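Local structure of ribosome-binding factor A (2DYJ) at residues 42-55 against 82-94. The protein assists late maturation of the 30S ribosomal subunit, to which it binds as a monomer, and is required for efficient processing of 16S rRNA. Residues are numbered along the deposited sequence; the frame is centred on the assembly and turned at random.
Sequences GSVLSVYVEAFREE and LPRLEFLPWRASP
Val-44 to Tyr-48 pair in parallel register with Arg-84 to Leu-88, and the short strand axes approach to 4.7 Å at 35°. Backbone hydrogen bonds alternate along the ladder, beginning with Arg-84 N to Ser-43 O (3.0 Å) and running to Val-49 N with Leu-88 O (2.9 Å). Beyond Pro-89 the chain turns through a 3-10 segment and folds back over Tyr-48. There Ser-93 CA lies over one face of the tyrosine ring, 3.5 Å from its centroid, a CH-pi contact. Pro-89 O sits at the ring edge, in plane. Leu-88 runs alongside, its CD1 3.4 Å from Tyr-48 CE1. The ring reaches them with CG anti to the carbonyl carbon (chi1 -57°). Replacing Tyr-48 by an alanine is likely to leave Ser-93, Pro-94 and Leu-88 without the ring they pack on, and the C-terminal turn freer to move. On the same sheet face, Ser-46 OG donates to Glu-86 OE1 (2.9 Å). Farther along, Arg-91 NH1 meets the syn lone pair of Glu-55 OE2 at 2.8 Å in a salt bridge, while Pro-89 CG lies over the guanidinium. Leu-45, Val-47, Leu-85 and Phe-87 line the other face. Helix 5-21 packs there against Leu-45, Val-47 and Leu-85, and helix 55-64 against Phe-87. Two helices link these parallel strands in a crossover, consistent with the KH-domain fold of RbfA.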
loop_
_atom_site.group_PDB
_atom_site.type_symbol
_atom_site.label_atom_id
_atom_site.label_comp_id
_atom_site.label_asym_id
_atom_site.label_seq_id
_atom_site.Cartn_x
_atom_site.Cartn_y
_atom_site.Cartn_z
ATOM N N GLY A 42 -14.108 -3.726 3.256
ATOM C CA GLY A 42 -13.001 -2.964 3.803
ATOM C C GLY A 42 -11.957 -3.761 4.566
ATOM O O GLY A 42 -11.081 -3.175 5.189
ATOM N N SER A 43 -12.030 -5.091 4.519
ATOM C CA SER A 43 -11.067 -5.931 5.241
ATOM C C SER A 43 -9.656 -5.924 4.696
ATOM O O SER A 43 -8.701 -6.037 5.455
ATOM C CB SER A 43 -11.535 -7.383 5.268
ATOM O OG SER A 43 -12.720 -7.483 6.029
ATOM N N VAL A 44 -9.528 -5.823 3.379
ATOM C CA VAL A 44 -8.214 -5.847 2.745
ATOM C C VAL A 44 -8.076 -4.786 1.668
ATOM O O VAL A 44 -8.995 -4.550 0.892
ATOM C CB VAL A 44 -7.955 -7.224 2.080
ATOM C CG1 VAL A 44 -6.603 -7.223 1.338
ATOM C CG2 VAL A 44 -8.006 -8.322 3.126
ATOM N N LEU A 45 -6.899 -4.173 1.619
ATOM C CA LEU A 45 -6.599 -3.166 0.606
ATOM C C LEU A 45 -5.528 -3.775 -0.288
ATOM O O LEU A 45 -4.452 -4.179 0.186
ATOM C CB LEU A 45 -6.054 -1.877 1.253
ATOM C CG LEU A 45 -5.774 -0.727 0.278
ATOM C CD1 LEU A 45 -7.105 -0.118 -0.143
ATOM C CD2 LEU A 45 -4.898 0.331 0.913
ATOM N N SER A 46 -5.844 -3.893 -1.575
ATOM C CA SER A 46 -4.879 -4.404 -2.553
ATOM C C SER A 46 -4.151 -3.160 -3.012
ATOM O O SER A 46 -4.785 -2.176 -3.398
ATOM C CB SER A 46 -5.597 -5.063 -3.733
ATOM O OG SER A 46 -6.247 -6.244 -3.308
ATOM N N VAL A 47 -2.823 -3.212 -2.978
ATOM C CA VAL A 47 -1.969 -2.075 -3.321
ATOM C C VAL A 47 -1.123 -2.458 -4.518
ATOM O O VAL A 47 -0.325 -3.380 -4.441
ATOM C CB VAL A 47 -1.040 -1.748 -2.128
ATOM C CG1 VAL A 47 -0.218 -0.493 -2.429
ATOM C CG2 VAL A 47 -1.873 -1.563 -0.835
ATOM N N TYR A 48 -1.320 -1.759 -5.631
ATOM C CA TYR A 48 -0.607 -2.062 -6.877
ATOM C C TYR A 48 0.584 -1.124 -7.042
ATOM O O TYR A 48 0.431 0.091 -7.088
ATOM C CB TYR A 48 -1.589 -1.932 -8.038
ATOM C CG TYR A 48 -2.800 -2.832 -7.877
ATOM C CD1 TYR A 48 -2.775 -4.167 -8.288
ATOM C CD2 TYR A 48 -3.945 -2.370 -7.230
ATOM C CE1 TYR A 48 -3.865 -5.016 -8.043
ATOM C CE2 TYR A 48 -5.033 -3.207 -6.988
ATOM C CZ TYR A 48 -4.988 -4.522 -7.392
ATOM O OH TYR A 48 -6.074 -5.328 -7.136
ATOM N N VAL A 49 1.778 -1.698 -7.146
ATOM C CA VAL A 49 2.976 -0.876 -7.217
ATOM C C VAL A 49 3.873 -1.077 -8.429
ATOM O O VAL A 49 3.893 -2.154 -9.032
ATOM C CB VAL A 49 3.840 -1.114 -5.963
ATOM C CG1 VAL A 49 3.054 -0.751 -4.727
ATOM C CG2 VAL A 49 4.266 -2.589 -5.890
ATOM N N GLU A 50 4.618 -0.027 -8.765
ATOM C CA GLU A 50 5.579 -0.088 -9.870
ATOM C C GLU A 50 6.978 -0.034 -9.247
ATOM O O GLU A 50 7.380 0.987 -8.682
ATOM C CB GLU A 50 5.410 1.099 -10.832
ATOM C CG GLU A 50 6.550 1.187 -11.890
ATOM C CD GLU A 50 6.552 2.485 -12.708
ATOM O OE1 GLU A 50 5.915 3.468 -12.283
ATOM O OE2 GLU A 50 7.209 2.534 -13.776
ATOM N N ALA A 51 7.711 -1.137 -9.326
ATOM C CA ALA A 51 9.056 -1.178 -8.766
ATOM C C ALA A 51 10.058 -0.759 -9.819
ATOM O O ALA A 51 9.853 -0.971 -11.013
ATOM C CB ALA A 51 9.391 -2.586 -8.267
ATOM N N PHE A 52 11.150 -0.158 -9.367
ATOM C CA PHE A 52 12.201 0.274 -10.270
ATOM C C PHE A 52 12.938 -0.963 -10.813
ATOM O O PHE A 52 13.074 -1.144 -12.033
ATOM C CB PHE A 52 13.164 1.188 -9.521
ATOM C CG PHE A 52 14.344 1.615 -10.335
ATOM C CD1 PHE A 52 14.171 2.169 -11.600
ATOM C CD2 PHE A 52 15.633 1.464 -9.840
ATOM C CE1 PHE A 52 15.272 2.567 -12.360
ATOM C CE2 PHE A 52 16.735 1.858 -10.592
ATOM C CZ PHE A 52 16.551 2.409 -11.853
ATOM N N ARG A 53 13.402 -1.805 -9.896
ATOM C CA ARG A 53 14.115 -3.034 -10.225
ATOM C C ARG A 53 13.600 -4.166 -9.334
ATOM O O ARG A 53 12.918 -3.914 -8.344
ATOM C CB ARG A 53 15.617 -2.848 -9.982
ATOM C CG ARG A 53 16.266 -1.779 -10.849
ATOM C CD ARG A 53 16.465 -2.255 -12.275
ATOM N NE ARG A 53 16.911 -1.170 -13.146
ATOM C CZ ARG A 53 18.008 -0.446 -12.947
ATOM N NH1 ARG A 53 18.790 -0.684 -11.900
ATOM N NH2 ARG A 53 18.323 0.520 -13.798
ATOM N N GLU A 54 13.932 -5.404 -9.689
ATOM C CA GLU A 54 13.518 -6.581 -8.922
ATOM C C GLU A 54 12.153 -6.384 -8.267
ATOM O O GLU A 54 12.051 -6.113 -7.062
ATOM C CB GLU A 54 14.563 -6.906 -7.848
ATOM C CG GLU A 54 14.185 -8.077 -6.930
ATOM C CD GLU A 54 14.129 -9.419 -7.652
ATOM O OE1 GLU A 54 15.186 -9.882 -8.142
ATOM O OE2 GLU A 54 13.033 -10.017 -7.726
ATOM N N GLU A 55 11.110 -6.512 -9.075
ATOM C CA GLU A 55 9.738 -6.354 -8.608
ATOM C C GLU A 55 9.410 -7.308 -7.458
ATOM O O GLU A 55 8.765 -6.913 -6.482
ATOM C CB GLU A 55 8.797 -6.573 -9.786
ATOM C CG GLU A 55 7.367 -6.841 -9.423
ATOM C CD GLU A 55 6.522 -7.037 -10.664
ATOM O OE1 GLU A 55 5.967 -6.034 -11.168
ATOM O OE2 GLU A 55 6.433 -8.185 -11.141
ATOM N N LEU A 82 -8.350 -0.739 10.481
ATOM C CA LEU A 82 -7.706 -0.506 9.189
ATOM C C LEU A 82 -7.625 -1.797 8.367
ATOM O O LEU A 82 -7.535 -2.884 8.916
ATOM C CB LEU A 82 -6.290 0.055 9.385
ATOM C CG LEU A 82 -6.123 1.557 9.653
ATOM C CD1 LEU A 82 -6.546 2.337 8.419
ATOM C CD2 LEU A 82 -6.956 1.971 10.859
ATOM N N PRO A 83 -7.668 -1.688 7.035
ATOM C CA PRO A 83 -7.582 -2.928 6.262
ATOM C C PRO A 83 -6.166 -3.470 6.306
ATOM O O PRO A 83 -5.213 -2.729 6.597
ATOM C CB PRO A 83 -7.963 -2.488 4.856
ATOM C CG PRO A 83 -7.487 -1.077 4.795
ATOM C CD PRO A 83 -7.849 -0.518 6.154
ATOM N N ARG A 84 -6.015 -4.762 6.044
ATOM C CA ARG A 84 -4.679 -5.332 6.006
ATOM C C ARG A 84 -4.266 -5.106 4.568
ATOM O O ARG A 84 -5.127 -4.923 3.716
ATOM C CB ARG A 84 -4.689 -6.820 6.361
ATOM C CG ARG A 84 -5.230 -7.084 7.766
ATOM C CD ARG A 84 -4.723 -6.054 8.792
ATOM N NE ARG A 84 -3.263 -6.036 8.917
ATOM C CZ ARG A 84 -2.631 -5.584 10.007
ATOM N NH1 ARG A 84 -3.339 -5.125 11.033
ATOM N NH2 ARG A 84 -1.303 -5.585 10.082
ATOM N N LEU A 85 -2.966 -5.117 4.290
ATOM C CA LEU A 85 -2.480 -4.819 2.944
ATOM C C LEU A 85 -1.961 -6.001 2.145
ATOM O O LEU A 85 -1.242 -6.839 2.675
ATOM C CB LEU A 85 -1.359 -3.790 3.040
ATOM C CG LEU A 85 -1.698 -2.653 4.026
ATOM C CD1 LEU A 85 -0.459 -1.762 4.299
ATOM C CD2 LEU A 85 -2.826 -1.821 3.420
ATOM N N GLU A 86 -2.321 -6.039 0.861
ATOM C CA GLU A 86 -1.850 -7.081 -0.041
ATOM C C GLU A 86 -1.097 -6.316 -1.130
ATOM O O GLU A 86 -1.651 -5.389 -1.718
ATOM C CB GLU A 86 -3.040 -7.826 -0.643
ATOM C CG GLU A 86 -2.643 -8.865 -1.668
ATOM C CD GLU A 86 -3.834 -9.394 -2.446
ATOM O OE1 GLU A 86 -4.867 -8.690 -2.513
ATOM O OE2 GLU A 86 -3.723 -10.504 -3.009
ATOM N N PHE A 87 0.159 -6.683 -1.393
ATOM C CA PHE A 87 0.928 -5.956 -2.395
ATOM C C PHE A 87 1.038 -6.730 -3.693
ATOM O O PHE A 87 1.448 -7.892 -3.699
ATOM C CB PHE A 87 2.299 -5.636 -1.835
ATOM C CG PHE A 87 2.227 -4.792 -0.589
ATOM C CD1 PHE A 87 2.050 -3.421 -0.682
ATOM C CD2 PHE A 87 2.304 -5.388 0.673
ATOM C CE1 PHE A 87 1.949 -2.629 0.487
ATOM C CE2 PHE A 87 2.205 -4.611 1.848
ATOM C CZ PHE A 87 2.029 -3.232 1.744
ATOM N N LEU A 88 0.679 -6.061 -4.785
ATOM C CA LEU A 88 0.687 -6.679 -6.110
ATOM C C LEU A 88 1.406 -5.818 -7.140
ATOM O O LEU A 88 1.558 -4.613 -6.970
ATOM C CB LEU A 88 -0.764 -6.892 -6.580
ATOM C CG LEU A 88 -1.645 -7.749 -5.650
ATOM C CD1 LEU A 88 -3.116 -7.584 -5.984
ATOM C CD2 LEU A 88 -1.235 -9.213 -5.784
ATOM N N PRO A 89 1.865 -6.438 -8.236
ATOM C CA PRO A 89 2.558 -5.694 -9.294
ATOM C C PRO A 89 1.537 -4.787 -9.998
ATOM O O PRO A 89 0.340 -5.121 -10.040
ATOM C CB PRO A 89 3.082 -6.801 -10.202
ATOM C CG PRO A 89 2.038 -7.876 -10.045
ATOM C CD PRO A 89 1.813 -7.876 -8.546
ATOM N N TRP A 90 1.998 -3.659 -10.542
ATOM C CA TRP A 90 1.101 -2.713 -11.207
ATOM C C TRP A 90 0.317 -3.306 -12.359
ATOM O O TRP A 90 -0.776 -2.840 -12.670
ATOM C CB TRP A 90 1.857 -1.480 -11.730
ATOM C CG TRP A 90 2.667 -1.724 -12.987
ATOM C CD1 TRP A 90 3.939 -2.220 -13.058
ATOM C CD2 TRP A 90 2.252 -1.487 -14.348
ATOM N NE1 TRP A 90 4.342 -2.306 -14.373
ATOM C CE2 TRP A 90 3.328 -1.865 -15.184
ATOM C CE3 TRP A 90 1.077 -0.990 -14.939
ATOM C CZ2 TRP A 90 3.268 -1.764 -16.587
ATOM C CZ3 TRP A 90 1.016 -0.888 -16.339
ATOM C CH2 TRP A 90 2.107 -1.274 -17.140
ATOM N N ARG A 91 0.859 -4.326 -13.004
ATOM C CA ARG A 91 0.144 -4.919 -14.125
ATOM C C ARG A 91 -1.168 -5.561 -13.681
ATOM O O ARG A 91 -2.104 -5.708 -14.467
ATOM C CB ARG A 91 1.026 -5.944 -14.827
ATOM C CG ARG A 91 1.443 -7.112 -13.968
ATOM C CD ARG A 91 2.152 -8.189 -14.809
ATOM N NE ARG A 91 2.478 -9.348 -13.988
ATOM C CZ ARG A 91 3.526 -9.417 -13.173
ATOM N NH1 ARG A 91 4.363 -8.397 -13.081
ATOM N NH2 ARG A 91 3.712 -10.495 -12.428
ATOM N N ALA A 92 -1.256 -5.905 -12.404
ATOM C CA ALA A 92 -2.450 -6.534 -11.881
ATOM C C ALA A 92 -3.605 -5.600 -11.480
ATOM O O ALA A 92 -4.680 -6.079 -11.136
ATOM C CB ALA A 92 -2.069 -7.433 -10.697
ATOM N N SER A 93 -3.423 -4.284 -11.535
ATOM C CA SER A 93 -4.518 -3.399 -11.123
ATOM C C SER A 93 -5.771 -3.511 -12.006
ATOM O O SER A 93 -5.686 -3.552 -13.241
ATOM C CB SER A 93 -4.051 -1.935 -11.041
ATOM O OG SER A 93 -3.586 -1.450 -12.286
ATOM N N PRO A 94 -6.959 -3.555 -11.368
ATOM C CA PRO A 94 -8.265 -3.666 -12.031
ATOM C C PRO A 94 -8.596 -2.532 -13.005
ATOM O O PRO A 94 -8.896 -2.845 -14.182
ATOM C CB PRO A 94 -9.237 -3.740 -10.852
ATOM C CG PRO A 94 -8.558 -2.910 -9.804
ATOM C CD PRO A 94 -7.129 -3.375 -9.911
#